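Local coordinates for protein fasciclin-1 (Drosophila melanogaster, PDB 1O70) that serves as a neural cell adhesion molecule, represented here by its third and fourth FAS1 domains, at residues Y28-D33 and Q75-H80; I136-A141 and Y146-D151; M171-K176 and K217-D222; K179-N184 and H226-L231. All blocks are in the same frame, centred on the assembly; numbering follows the deposited sequence.

In the fold
Contacts 1 and 2 belong to the third FAS1 domain, contacts 3 and 4 to the fourth, and the centres of contacts 1 and 3 lie about 40 Å apart. Contact 1 is buried and wholly aliphatic, a meeting of two helices. Contact 2, a bulged hairpin of the domain's sheet, is partly buried and combines backbone bonds with apolar and polar side chains; it touches contact 1 where H80 packs on I150. Contact 3 lies at the surface, where an aromatic ring and a lysine receive a sulfate. Contact 4, partly buried, sets a loop against a helix through ring packing and a water. Contacts 3 and 4 adjoin, with N184 probably hydrogen-bonded to Y175 O.

Contact 1 of 4, residues Y28-D33 and Q75-H80; sequences YEVIMD and QILNMH
L77 reaches from helix 70-79 to the turn of helix 21-33 that carries V30 and I31, and its two methyls carry most of this aliphatic contact. CD2 of L77 sits 3.5 Å from CG1 of V30. That methyl is the branch of V30 set anti to the backbone N (chi1 172°), which carries it across to the leucine. CD1 of L77 settles against the helix itself, 3.9 Å from CA of I31. The isoleucine adds its CG1 methylene, 4.0 Å from L77 CD2, so both methyls of the leucine touch both V30 and I31, at a slant. The nearest approach of the two backbones, measured between CA atoms, is 7.4 Å from CA of I31 to CA of L77.

The side-chain hydrogen bond within these segments is in 75-80. ND1 of H80 donates to O of I76, one turn back, over 2.9 Å; the acceptor lies close to the imidazole plane, whereas the donor stands 42° above the carbonyl plane. This bond fixes the rotation of the ring where helix 70-79 gives way to the chain leading to strand 81-82, and the H80 backbone is bonded to L51 of strand 48-53.

F27 also touches L77, and V38 of helix 37-43 touches both I31 and L77. The arrangement is plain helix-to-helix packing in the helical part of the third FAS1 domain.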
loop_
_atom_site.group_PDB
_atom_site.type_symbol
_atom_site.label_atom_id
_atom_site.label_comp_id
_atom_site.label_asym_id
_atom_site.label_seq_id
_atom_site.Cartn_x
_atom_site.Cartn_y
_atom_site.Cartn_z
ATOM N N TYR A 28 -5.132 8.330 22.466
ATOM C CA TYR A 28 -5.073 7.548 23.696
ATOM C C TYR A 28 -6.442 7.015 24.100
ATOM O O TYR A 28 -6.548 5.928 24.670
ATOM C CB TYR A 28 -4.458 8.378 24.821
ATOM C CG TYR A 28 -3.002 8.696 24.588
ATOM C CD1 TYR A 28 -2.508 9.985 24.815
ATOM C CD2 TYR A 28 -2.109 7.711 24.141
ATOM C CE1 TYR A 28 -1.171 10.295 24.606
ATOM C CE2 TYR A 28 -0.763 8.012 23.928
ATOM C CZ TYR A 28 -0.303 9.315 24.168
ATOM O OH TYR A 28 1.026 9.635 23.993
ATOM N N GLU A 29 -7.494 7.767 23.807
ATOM C CA GLU A 29 -8.825 7.283 24.125
ATOM C C GLU A 29 -9.070 6.020 23.312
ATOM O O GLU A 29 -9.559 5.022 23.839
ATOM C CB GLU A 29 -9.873 8.337 23.803
ATOM C CG GLU A 29 -10.190 9.225 24.980
ATOM C CD GLU A 29 -11.141 10.324 24.615
ATOM O OE1 GLU A 29 -12.086 10.053 23.836
ATOM O OE2 GLU A 29 -10.948 11.461 25.104
ATOM N N VAL A 30 -8.715 6.055 22.029
ATOM C CA VAL A 30 -8.888 4.879 21.189
ATOM C C VAL A 30 -8.099 3.710 21.774
ATOM O O VAL A 30 -8.575 2.572 21.781
ATOM C CB VAL A 30 -8.429 5.131 19.732
ATOM C CG1 VAL A 30 -8.449 3.823 18.941
ATOM C CG2 VAL A 30 -9.357 6.148 19.068
ATOM N N ILE A 31 -6.900 3.978 22.279
ATOM C CA ILE A 31 -6.112 2.897 22.868
ATOM C C ILE A 31 -6.825 2.294 24.087
ATOM O O ILE A 31 -6.774 1.082 24.308
ATOM C CB ILE A 31 -4.704 3.374 23.287
ATOM C CG1 ILE A 31 -3.900 3.772 22.043
ATOM C CG2 ILE A 31 -3.967 2.255 24.000
ATOM C CD1 ILE A 31 -2.500 4.281 22.355
ATOM N N MET A 32 -7.494 3.142 24.865
ATOM C CA MET A 32 -8.216 2.684 26.049
ATOM C C MET A 32 -9.353 1.732 25.672
ATOM O O MET A 32 -9.483 0.655 26.257
ATOM C CB MET A 32 -8.751 3.890 26.835
ATOM C CG MET A 32 -7.650 4.697 27.521
ATOM S SD MET A 32 -8.191 6.281 28.200
ATOM C CE MET A 32 -8.766 5.766 29.798
ATOM N N ASP A 33 -10.156 2.123 24.683
ATOM C CA ASP A 33 -11.274 1.305 24.227
ATOM C C ASP A 33 -10.850 -0.068 23.710
ATOM O O ASP A 33 -11.639 -1.013 23.749
ATOM C CB ASP A 33 -12.048 2.004 23.099
ATOM C CG ASP A 33 -12.583 3.366 23.494
ATOM O OD1 ASP A 33 -13.240 3.473 24.550
ATOM O OD2 ASP A 33 -12.354 4.334 22.733
ATOM N N GLN A 75 -4.515 -3.456 15.504
ATOM C CA GLN A 75 -3.647 -3.537 14.340
ATOM C C GLN A 75 -3.555 -2.177 13.669
ATOM O O GLN A 75 -2.491 -1.776 13.190
ATOM C CB GLN A 75 -4.174 -4.549 13.341
ATOM C CG GLN A 75 -4.101 -5.966 13.818
ATOM C CD GLN A 75 -4.468 -6.935 12.716
ATOM O OE1 GLN A 75 -3.749 -7.070 11.718
ATOM N NE2 GLN A 75 -5.601 -7.607 12.883
ATOM N N ILE A 76 -4.680 -1.474 13.637
ATOM C CA ILE A 76 -4.725 -0.156 13.045
ATOM C C ILE A 76 -3.888 0.787 13.891
ATOM O O ILE A 76 -3.040 1.513 13.373
ATOM C CB ILE A 76 -6.171 0.332 12.958
ATOM C CG1 ILE A 76 -6.910 -0.517 11.919
ATOM C CG2 ILE A 76 -6.214 1.822 12.640
ATOM C CD1 ILE A 76 -8.349 -0.127 11.687
ATOM N N LEU A 77 -4.115 0.760 15.199
ATOM C CA LEU A 77 -3.350 1.603 16.106
ATOM C C LEU A 77 -1.857 1.325 15.968
ATOM O O LEU A 77 -1.062 2.258 15.841
ATOM C CB LEU A 77 -3.779 1.366 17.559
ATOM C CG LEU A 77 -5.119 1.956 18.032
ATOM C CD1 LEU A 77 -5.520 1.302 19.339
ATOM C CD2 LEU A 77 -5.002 3.469 18.201
ATOM N N ASN A 78 -1.478 0.050 15.970
ATOM C CA ASN A 78 -0.072 -0.320 15.872
ATOM C C ASN A 78 0.681 0.190 14.653
ATOM O O ASN A 78 1.879 0.445 14.743
ATOM C CB ASN A 78 0.092 -1.833 15.940
ATOM C CG ASN A 78 -0.333 -2.398 17.270
ATOM O OD1 ASN A 78 -0.142 -1.777 18.311
ATOM N ND2 ASN A 78 -0.910 -3.591 17.245
ATOM N N MET A 79 0.004 0.341 13.518
ATOM C CA MET A 79 0.700 0.816 12.334
ATOM C C MET A 79 0.925 2.325 12.361
ATOM O O MET A 79 1.646 2.865 11.520
ATOM C CB MET A 79 -0.033 0.398 11.049
ATOM C CG MET A 79 -1.410 0.968 10.871
ATOM S SD MET A 79 -2.134 0.533 9.258
ATOM C CE MET A 79 -2.533 -1.219 9.506
ATOM N N HIS A 80 0.321 3.007 13.336
ATOM C CA HIS A 80 0.506 4.453 13.481
ATOM C C HIS A 80 1.682 4.694 14.421
ATOM O O HIS A 80 2.021 5.840 14.706
ATOM C CB HIS A 80 -0.726 5.124 14.087
ATOM C CG HIS A 80 -1.862 5.313 13.131
ATOM N ND1 HIS A 80 -2.791 4.329 12.870
ATOM C CD2 HIS A 80 -2.248 6.393 12.409
ATOM C CE1 HIS A 80 -3.704 4.796 12.036
ATOM N NE2 HIS A 80 -3.398 6.047 11.740
#

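Contact 2 of 4, residues I136-A141 and Y146-D151; sequences IQADVA and YVHIID
Segments I136-A141 and Y146-D151 form an antiparallel hairpin, their strand axes approaching to 4.6 Å with 136° between the chain directions. V140 and V147 are a hydrogen-bonded pair: V140 N donates to V147 O at 3.0 Å, and the return bond from V147 N to V140 O is weak. Farther along, I136 and Q137 both face I149 in a classic beta bulge. I136 N donates to I149 O at 2.7 Å, and I149 N to Q137 O at 2.8 Å.

The bulge places two side chains against I149. CG1 of I136 lies 3.5 Å from I149 CG2, while Q137 runs alongside the other branch, its CG 3.7 Å from I149 CD1. The V140 and V147 CB atoms approach to 4.0 Å, extending this apolar row.

The H148 ring is met at its edge. A138 CA lies in the ring plane, and D139 OD2 comes to 3.6 Å from H148 CE1, with carboxylate and imidazole planes 58° apart. Beyond the hairpin, H148 NE2 is hydrogen-bonded to L86 O and D139 OD2 to V88 N. A leucine in place of H148 would probably leave L86 O without this partner and take away the flat edge beside A138 and D139.

The chemistry is therefore divided: apolar branches fill the I149 side, while the imidazole and carboxylate tie the hairpin to the chain at L86 and V88.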
loop_
_atom_site.group_PDB
_atom_site.type_symbol
_atom_site.label_atom_id
_atom_site.label_comp_id
_atom_site.label_asym_id
_atom_site.label_seq_id
_atom_site.Cartn_x
_atom_site.Cartn_y
_atom_site.Cartn_z
ATOM N N ILE A 136 -0.664 17.283 8.823
ATOM C CA ILE A 136 -1.183 18.632 8.982
ATOM C C ILE A 136 -0.545 19.344 10.162
ATOM O O ILE A 136 -0.937 20.453 10.502
ATOM C CB ILE A 136 -2.704 18.634 9.192
ATOM C CG1 ILE A 136 -3.060 17.857 10.458
ATOM C CG2 ILE A 136 -3.401 18.010 7.979
ATOM C CD1 ILE A 136 -4.545 17.901 10.780
ATOM N N GLN A 137 0.434 18.700 10.787
ATOM C CA GLN A 137 1.139 19.269 11.930
ATOM C C GLN A 137 2.288 18.331 12.230
ATOM O O GLN A 137 2.087 17.137 12.445
ATOM C CB GLN A 137 0.204 19.376 13.133
ATOM C CG GLN A 137 0.914 19.622 14.455
ATOM C CD GLN A 137 0.387 20.842 15.190
ATOM O OE1 GLN A 137 0.444 20.906 16.423
ATOM N NE2 GLN A 137 -0.113 21.827 14.438
ATOM N N ALA A 138 3.496 18.872 12.256
ATOM C CA ALA A 138 4.656 18.030 12.470
ATOM C C ALA A 138 5.571 18.412 13.620
ATOM O O ALA A 138 5.363 19.407 14.311
ATOM C CB ALA A 138 5.470 17.974 11.172
ATOM N N ASP A 139 6.587 17.580 13.813
ATOM C CA ASP A 139 7.609 17.808 14.819
ATOM C C ASP A 139 7.104 18.181 16.206
ATOM O O ASP A 139 7.618 19.108 16.824
ATOM C CB ASP A 139 8.569 18.894 14.313
ATOM C CG ASP A 139 9.351 18.456 13.085
ATOM O OD1 ASP A 139 9.902 19.344 12.387
ATOM O OD2 ASP A 139 9.418 17.227 12.831
ATOM N N VAL A 140 6.096 17.479 16.700
ATOM C CA VAL A 140 5.614 17.755 18.044
ATOM C C VAL A 140 6.550 16.932 18.942
ATOM O O VAL A 140 6.512 15.694 18.932
ATOM C CB VAL A 140 4.128 17.305 18.219
ATOM C CG1 VAL A 140 3.696 17.436 19.677
ATOM C CG2 VAL A 140 3.218 18.154 17.331
ATOM N N ALA A 141 7.400 17.616 19.705
ATOM C CA ALA A 141 8.374 16.935 20.560
ATOM C C ALA A 141 7.805 15.951 21.566
ATOM O O ALA A 141 6.693 16.118 22.074
ATOM C CB ALA A 141 9.241 17.952 21.279
ATOM N N TYR A 146 8.897 11.801 18.410
ATOM C CA TYR A 146 8.028 12.859 17.945
ATOM C C TYR A 146 6.600 12.391 17.713
ATOM O O TYR A 146 6.273 11.212 17.854
ATOM C CB TYR A 146 8.566 13.468 16.644
ATOM C CG TYR A 146 9.971 14.040 16.751
ATOM C CD1 TYR A 146 11.090 13.217 16.639
ATOM C CD2 TYR A 146 10.178 15.405 16.976
ATOM C CE1 TYR A 146 12.380 13.730 16.749
ATOM C CE2 TYR A 146 11.467 15.936 17.089
ATOM C CZ TYR A 146 12.564 15.094 16.974
ATOM O OH TYR A 146 13.843 15.592 17.095
ATOM N N VAL A 147 5.750 13.348 17.368
ATOM C CA VAL A 147 4.359 13.091 17.071
ATOM C C VAL A 147 3.985 14.006 15.922
ATOM O O VAL A 147 4.389 15.167 15.889
ATOM C CB VAL A 147 3.467 13.406 18.271
ATOM C CG1 VAL A 147 2.016 13.509 17.818
ATOM C CG2 VAL A 147 3.612 12.326 19.323
ATOM N N HIS A 148 3.218 13.476 14.982
ATOM C CA HIS A 148 2.768 14.243 13.828
ATOM C C HIS A 148 1.281 13.959 13.657
ATOM O O HIS A 148 0.832 12.826 13.865
ATOM C CB HIS A 148 3.481 13.777 12.565
ATOM C CG HIS A 148 4.975 13.760 12.672
ATOM N ND1 HIS A 148 5.736 14.910 12.640
ATOM C CD2 HIS A 148 5.854 12.733 12.761
ATOM C CE1 HIS A 148 7.018 14.593 12.698
ATOM N NE2 HIS A 148 7.116 13.276 12.771
ATOM N N ILE A 149 0.516 14.967 13.256
ATOM C CA ILE A 149 -0.913 14.772 13.048
ATOM C C ILE A 149 -1.228 14.586 11.561
ATOM O O ILE A 149 -0.807 15.384 10.723
ATOM C CB ILE A 149 -1.739 15.966 13.622
ATOM C CG1 ILE A 149 -1.644 15.983 15.149
ATOM C CG2 ILE A 149 -3.222 15.795 13.300
ATOM C CD1 ILE A 149 -0.305 16.335 15.693
ATOM N N ILE A 150 -1.952 13.517 11.237
ATOM C CA ILE A 150 -2.324 13.242 9.855
ATOM C C ILE A 150 -3.829 13.367 9.686
ATOM O O ILE A 150 -4.584 13.212 10.648
ATOM C CB ILE A 150 -1.851 11.843 9.398
ATOM C CG1 ILE A 150 -2.472 10.748 10.276
ATOM C CG2 ILE A 150 -0.332 11.776 9.444
ATOM C CD1 ILE A 150 -2.005 9.338 9.903
ATOM N N ASP A 151 -4.259 13.648 8.459
ATOM C CA ASP A 151 -5.670 13.852 8.180
ATOM C C ASP A 151 -6.489 12.623 7.839
ATOM O O ASP A 151 -7.667 12.741 7.509
ATOM C CB ASP A 151 -5.834 14.893 7.072
ATOM C CG ASP A 151 -5.125 14.503 5.794
ATOM O OD1 ASP A 151 -4.597 13.367 5.697
ATOM O OD2 ASP A 151 -5.107 15.350 4.880
#

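Contact 3 of 4, residues M171-K176 and K217-D222; sequences MSDTYK and KLFMAD. With SO4 (sulfate ion), chain E.
The F219 ring takes the sulfate on one face and the backbone of D173 at its edge. Over that face, sulfate O3 stands 4.2 Å above the plane above the ring centre, and O2 lies over the rim. At the edge, near the ring plane, D173 O comes to 3.5 Å from F219 CE2, while D173 CB approaches F219 CZ at 4.0 Å. The K176 chain passes obliquely by the ring, with CE 4.2 Å from F219 CD2. Outside the two segments, the rings of F219 and H215 also meet, their planes at about 35°.

K176 extends from the helix with CG anti to the backbone N (chi1 175°) and then bends at chi3 (68°), which brings its ammonium group to the sulfate. NZ donates to sulfate O1 over 3.1 Å. From a direction roughly at right angles to the lysine, D173 OD1 comes to 2.9 Å from sulfate O2. The helix start holding D173 is tied to helix 201-210: D201 is hydrogen-bonded to S172 OG and to the backbone N of D173, and W204 packs on the D173 side chain.

The ion, probably left from the crystallisation liquor, thus sits between helix 172-177 and F219, bonded to K176 and resting on the ring. K176 probably supplies the electrostatic attraction and the D173 carboxylate probably tempers it, so the chemistry suggests an opportunistic surface site of the fourth FAS1 domain.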
loop_
_atom_site.group_PDB
_atom_site.type_symbol
_atom_site.label_atom_id
_atom_site.label_comp_id
_atom_site.label_asym_id
_atom_site.label_seq_id
_atom_site.Cartn_x
_atom_site.Cartn_y
_atom_site.Cartn_z
ATOM N N MET A 171 2.034 4.232 -8.964
ATOM C CA MET A 171 1.216 3.428 -9.853
ATOM C C MET A 171 0.863 4.149 -11.145
ATOM O O MET A 171 0.156 3.591 -11.977
ATOM C CB MET A 171 -0.076 3.018 -9.124
ATOM C CG MET A 171 0.155 2.151 -7.864
ATOM S SD MET A 171 -1.370 1.739 -6.984
ATOM C CE MET A 171 -0.775 1.019 -5.461
ATOM N N SER A 172 1.384 5.360 -11.325
ATOM C CA SER A 172 1.081 6.180 -12.499
ATOM C C SER A 172 1.148 5.484 -13.866
ATOM O O SER A 172 0.262 5.695 -14.704
ATOM C CB SER A 172 1.972 7.429 -12.519
ATOM O OG SER A 172 3.168 7.218 -13.263
ATOM N N ASP A 173 2.171 4.661 -14.094
ATOM C CA ASP A 173 2.289 3.964 -15.373
ATOM C C ASP A 173 1.187 2.925 -15.546
ATOM O O ASP A 173 0.467 2.919 -16.549
ATOM C CB ASP A 173 3.660 3.290 -15.503
ATOM C CG ASP A 173 4.758 4.270 -15.867
ATOM O OD1 ASP A 173 4.444 5.422 -16.182
ATOM O OD2 ASP A 173 5.942 3.897 -15.845
ATOM N N THR A 174 1.055 2.042 -14.565
ATOM C CA THR A 174 0.023 1.029 -14.643
ATOM C C THR A 174 -1.359 1.684 -14.743
ATOM O O THR A 174 -2.230 1.189 -15.458
ATOM C CB THR A 174 0.069 0.070 -13.430
ATOM O OG1 THR A 174 1.224 -0.768 -13.534
ATOM C CG2 THR A 174 -1.170 -0.811 -13.390
ATOM N N TYR A 175 -1.559 2.810 -14.062
ATOM C CA TYR A 175 -2.856 3.477 -14.113
ATOM C C TYR A 175 -3.097 4.067 -15.495
ATOM O O TYR A 175 -4.206 4.006 -16.028
ATOM C CB TYR A 175 -2.940 4.582 -13.056
ATOM C CG TYR A 175 -4.090 5.544 -13.259
ATOM C CD1 TYR A 175 -5.417 5.111 -13.212
ATOM C CD2 TYR A 175 -3.846 6.895 -13.512
ATOM C CE1 TYR A 175 -6.472 6.006 -13.411
ATOM C CE2 TYR A 175 -4.882 7.796 -13.714
ATOM C CZ TYR A 175 -6.190 7.351 -13.663
ATOM O OH TYR A 175 -7.203 8.259 -13.862
ATOM N N LYS A 176 -2.052 4.634 -16.078
ATOM C CA LYS A 176 -2.173 5.221 -17.401
ATOM C C LYS A 176 -2.406 4.158 -18.479
ATOM O O LYS A 176 -3.230 4.342 -19.376
ATOM C CB LYS A 176 -0.923 6.030 -17.733
ATOM C CG LYS A 176 -0.937 6.571 -19.139
ATOM C CD LYS A 176 -0.126 7.843 -19.235
ATOM C CE LYS A 176 1.352 7.593 -19.030
ATOM N NZ LYS A 176 2.109 8.862 -19.238
ATOM N N LYS A 217 4.536 0.348 -27.381
ATOM C CA LYS A 217 3.237 -0.149 -27.829
ATOM C C LYS A 217 2.210 -0.241 -26.702
ATOM O O LYS A 217 1.033 0.074 -26.901
ATOM C CB LYS A 217 3.370 -1.537 -28.478
ATOM C CG LYS A 217 3.949 -1.584 -29.898
ATOM C CD LYS A 217 3.855 -3.025 -30.444
ATOM C CE LYS A 217 4.369 -3.168 -31.877
ATOM N NZ LYS A 217 5.804 -2.777 -32.019
ATOM N N LEU A 218 2.647 -0.686 -25.525
ATOM C CA LEU A 218 1.749 -0.827 -24.385
ATOM C C LEU A 218 1.131 0.514 -24.019
ATOM O O LEU A 218 0.041 0.564 -23.452
ATOM C CB LEU A 218 2.498 -1.408 -23.182
ATOM C CG LEU A 218 2.936 -2.871 -23.334
ATOM C CD1 LEU A 218 3.765 -3.287 -22.130
ATOM C CD2 LEU A 218 1.704 -3.774 -23.476
ATOM N N PHE A 219 1.827 1.600 -24.344
ATOM C CA PHE A 219 1.305 2.925 -24.057
ATOM C C PHE A 219 0.826 3.627 -25.334
ATOM O O PHE A 219 1.044 4.825 -25.524
ATOM C CB PHE A 219 2.351 3.788 -23.332
ATOM C CG PHE A 219 2.672 3.311 -21.939
ATOM C CD1 PHE A 219 3.624 2.317 -21.735
ATOM C CD2 PHE A 219 1.984 3.814 -20.833
ATOM C CE1 PHE A 219 3.887 1.829 -20.463
ATOM C CE2 PHE A 219 2.245 3.326 -19.553
ATOM C CZ PHE A 219 3.197 2.328 -19.369
ATOM N N MET A 220 0.180 2.864 -26.214
ATOM C CA MET A 220 -0.367 3.396 -27.468
ATOM C C MET A 220 -1.777 2.871 -27.668
ATOM O O MET A 220 -2.035 1.679 -27.495
ATOM C CB MET A 220 0.497 2.992 -28.664
ATOM C CG MET A 220 1.608 3.968 -28.976
ATOM S SD MET A 220 2.759 3.290 -30.168
ATOM C CE MET A 220 2.062 3.944 -31.686
ATOM N N ALA A 221 -2.686 3.766 -28.036
ATOM C CA ALA A 221 -4.078 3.391 -28.255
ATOM C C ALA A 221 -4.201 2.308 -29.316
ATOM O O ALA A 221 -5.066 1.443 -29.226
ATOM C CB ALA A 221 -4.892 4.613 -28.657
ATOM N N ASP A 222 -3.330 2.350 -30.317
ATOM C CA ASP A 222 -3.367 1.352 -31.372
ATOM C C ASP A 222 -3.339 -0.074 -30.844
ATOM O O ASP A 222 -3.895 -0.976 -31.470
ATOM C CB ASP A 222 -2.193 1.529 -32.335
ATOM C CG ASP A 222 -2.591 2.222 -33.613
ATOM O OD1 ASP A 222 -3.630 1.837 -34.202
ATOM O OD2 ASP A 222 -1.853 3.140 -34.038
HETATM S S SO4 E . 5.321 6.587 -19.468
HETATM O O1 SO4 E . 4.956 7.930 -19.977
HETATM O O2 SO4 E . 4.106 5.896 -18.989
HETATM O O3 SO4 E . 5.943 5.800 -20.556
HETATM O O4 SO4 E . 6.277 6.730 -18.348
#

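Contact 4 of 4, residues K179-N184 and H226-L231; sequences KFSHFN and HSKSIL
K228 runs alongside S181, and its chain can be followed outward from helix 224-232. CB lies 3.5 Å from S181 OG; CG, anti to the backbone N (chi1 -177°), is 4.0 Å from F183 CD1. The bend at chi2 brings CD to 3.3 Å from S181 OG, and the bend at chi3 turns CE past S181 CB at 4.1 Å. At the tip, NZ has a long, weak ion pair with E232.

Next to this chain, L231 CB stands over the centre of the F183 ring, 3.7 Å from the centroid, a CH-pi contact only 10° off the ring normal. An alanine in place of F183 would probably strip L231 of this aromatic cover and open a gap beside the lysine methylenes. A water bridges the segments, 2.6 Å from S181 OG and donating to S227 OG at 2.9 Å.

S181 lies in a type I beta turn (K179 to H182) and F183 just after it; together they pack this loop on helix 224-232 in the fourth FAS1 domain.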
loop_
_atom_site.group_PDB
_atom_site.type_symbol
_atom_site.label_atom_id
_atom_site.label_comp_id
_atom_site.label_asym_id
_atom_site.label_seq_id
_atom_site.Cartn_x
_atom_site.Cartn_y
_atom_site.Cartn_z
ATOM N N LYS A 179 -5.884 2.910 -19.164
ATOM C CA LYS A 179 -6.846 3.842 -19.722
ATOM C C LYS A 179 -7.126 3.609 -21.199
ATOM O O LYS A 179 -8.268 3.717 -21.637
ATOM C CB LYS A 179 -6.364 5.272 -19.538
ATOM C CG LYS A 179 -6.561 5.834 -18.159
ATOM C CD LYS A 179 -6.077 7.262 -18.177
ATOM C CE LYS A 179 -6.450 8.015 -16.931
ATOM N NZ LYS A 179 -6.008 9.427 -17.076
ATOM N N PHE A 180 -6.091 3.281 -21.964
ATOM C CA PHE A 180 -6.255 3.076 -23.393
ATOM C C PHE A 180 -7.383 2.126 -23.773
ATOM O O PHE A 180 -8.018 2.317 -24.797
ATOM C CB PHE A 180 -4.950 2.570 -24.022
ATOM C CG PHE A 180 -3.780 3.477 -23.811
ATOM C CD1 PHE A 180 -2.977 3.341 -22.684
ATOM C CD2 PHE A 180 -3.482 4.477 -24.734
ATOM C CE1 PHE A 180 -1.896 4.187 -22.480
ATOM C CE2 PHE A 180 -2.399 5.331 -24.537
ATOM C CZ PHE A 180 -1.603 5.188 -23.408
ATOM N N SER A 181 -7.631 1.119 -22.946
ATOM C CA SER A 181 -8.657 0.120 -23.216
ATOM C C SER A 181 -9.844 0.208 -22.267
ATOM O O SER A 181 -10.739 -0.634 -22.311
ATOM C CB SER A 181 -8.059 -1.272 -23.073
ATOM O OG SER A 181 -7.815 -1.545 -21.699
ATOM N N HIS A 182 -9.834 1.202 -21.388
ATOM C CA HIS A 182 -10.906 1.385 -20.414
ATOM C C HIS A 182 -10.935 0.220 -19.440
ATOM O O HIS A 182 -11.974 -0.126 -18.869
ATOM C CB HIS A 182 -12.248 1.538 -21.129
ATOM C CG HIS A 182 -12.337 2.785 -21.954
ATOM N ND1 HIS A 182 -12.842 3.972 -21.463
ATOM C CD2 HIS A 182 -11.935 3.043 -23.221
ATOM C CE1 HIS A 182 -12.748 4.907 -22.393
ATOM N NE2 HIS A 182 -12.201 4.369 -23.469
ATOM N N PHE A 183 -9.765 -0.383 -19.264
ATOM C CA PHE A 183 -9.586 -1.492 -18.347
ATOM C C PHE A 183 -9.854 -1.009 -16.918
ATOM O O PHE A 183 -10.383 -1.754 -16.101
ATOM C CB PHE A 183 -8.148 -2.002 -18.442
ATOM C CG PHE A 183 -7.798 -3.037 -17.415
ATOM C CD1 PHE A 183 -8.054 -4.372 -17.647
ATOM C CD2 PHE A 183 -7.237 -2.666 -16.200
ATOM C CE1 PHE A 183 -7.742 -5.330 -16.692
ATOM C CE2 PHE A 183 -6.923 -3.617 -15.236
ATOM C CZ PHE A 183 -7.182 -4.948 -15.483
ATOM N N ASN A 184 -9.489 0.239 -16.623
ATOM C CA ASN A 184 -9.667 0.795 -15.281
ATOM C C ASN A 184 -11.109 0.944 -14.815
ATOM O O ASN A 184 -11.406 0.764 -13.635
ATOM C CB ASN A 184 -9.010 2.172 -15.161
ATOM C CG ASN A 184 -7.540 2.157 -15.480
ATOM O OD1 ASN A 184 -6.886 1.126 -15.398
ATOM N ND2 ASN A 184 -7.004 3.316 -15.831
ATOM N N HIS A 226 -3.736 -5.382 -26.654
ATOM C CA HIS A 226 -2.555 -5.985 -26.042
ATOM C C HIS A 226 -2.392 -5.542 -24.585
ATOM O O HIS A 226 -2.275 -6.377 -23.689
ATOM C CB HIS A 226 -1.298 -5.613 -26.839
ATOM C CG HIS A 226 -1.230 -6.228 -28.206
ATOM N ND1 HIS A 226 -0.301 -5.838 -29.150
ATOM C CD2 HIS A 226 -1.956 -7.216 -28.786
ATOM C CE1 HIS A 226 -0.458 -6.556 -30.248
ATOM N NE2 HIS A 226 -1.456 -7.401 -30.053
ATOM N N SER A 227 -2.388 -4.233 -24.348
ATOM C CA SER A 227 -2.238 -3.723 -22.994
ATOM C C SER A 227 -3.323 -4.258 -22.064
ATOM O O SER A 227 -3.051 -4.559 -20.901
ATOM C CB SER A 227 -2.245 -2.192 -22.986
ATOM O OG SER A 227 -3.403 -1.673 -23.598
ATOM N N LYS A 228 -4.547 -4.395 -22.565
ATOM C CA LYS A 228 -5.633 -4.901 -21.732
ATOM C C LYS A 228 -5.380 -6.342 -21.351
ATOM O O LYS A 228 -5.592 -6.750 -20.208
ATOM C CB LYS A 228 -6.973 -4.816 -22.459
ATOM C CG LYS A 228 -8.140 -5.276 -21.586
ATOM C CD LYS A 228 -9.374 -4.411 -21.806
ATOM C CE LYS A 228 -10.138 -4.830 -23.049
ATOM N NZ LYS A 228 -10.816 -6.144 -22.858
ATOM N N SER A 229 -4.937 -7.112 -22.330
ATOM C CA SER A 229 -4.650 -8.518 -22.129
ATOM C C SER A 229 -3.558 -8.686 -21.069
ATOM O O SER A 229 -3.623 -9.599 -20.245
ATOM C CB SER A 229 -4.211 -9.130 -23.461
ATOM O OG SER A 229 -3.843 -10.487 -23.311
ATOM N N ILE A 230 -2.559 -7.799 -21.099
ATOM C CA ILE A 230 -1.444 -7.839 -20.144
ATOM C C ILE A 230 -1.943 -7.546 -18.727
ATOM O O ILE A 230 -1.611 -8.259 -17.786
ATOM C CB ILE A 230 -0.348 -6.796 -20.492
ATOM C CG1 ILE A 230 0.207 -7.053 -21.895
ATOM C CG2 ILE A 230 0.784 -6.871 -19.467
ATOM C CD1 ILE A 230 1.009 -8.348 -22.023
ATOM N N LEU A 231 -2.739 -6.492 -18.589
ATOM C CA LEU A 231 -3.282 -6.106 -17.299
ATOM C C LEU A 231 -4.259 -7.126 -16.736
ATOM O O LEU A 231 -4.226 -7.428 -15.543
ATOM C CB LEU A 231 -3.958 -4.740 -17.404
ATOM C CG LEU A 231 -3.111 -3.485 -17.140
ATOM C CD1 LEU A 231 -1.624 -3.771 -17.308
ATOM C CD2 LEU A 231 -3.575 -2.371 -18.063
HETATM O O HOH W 1 -5.379 -0.789 -21.699
#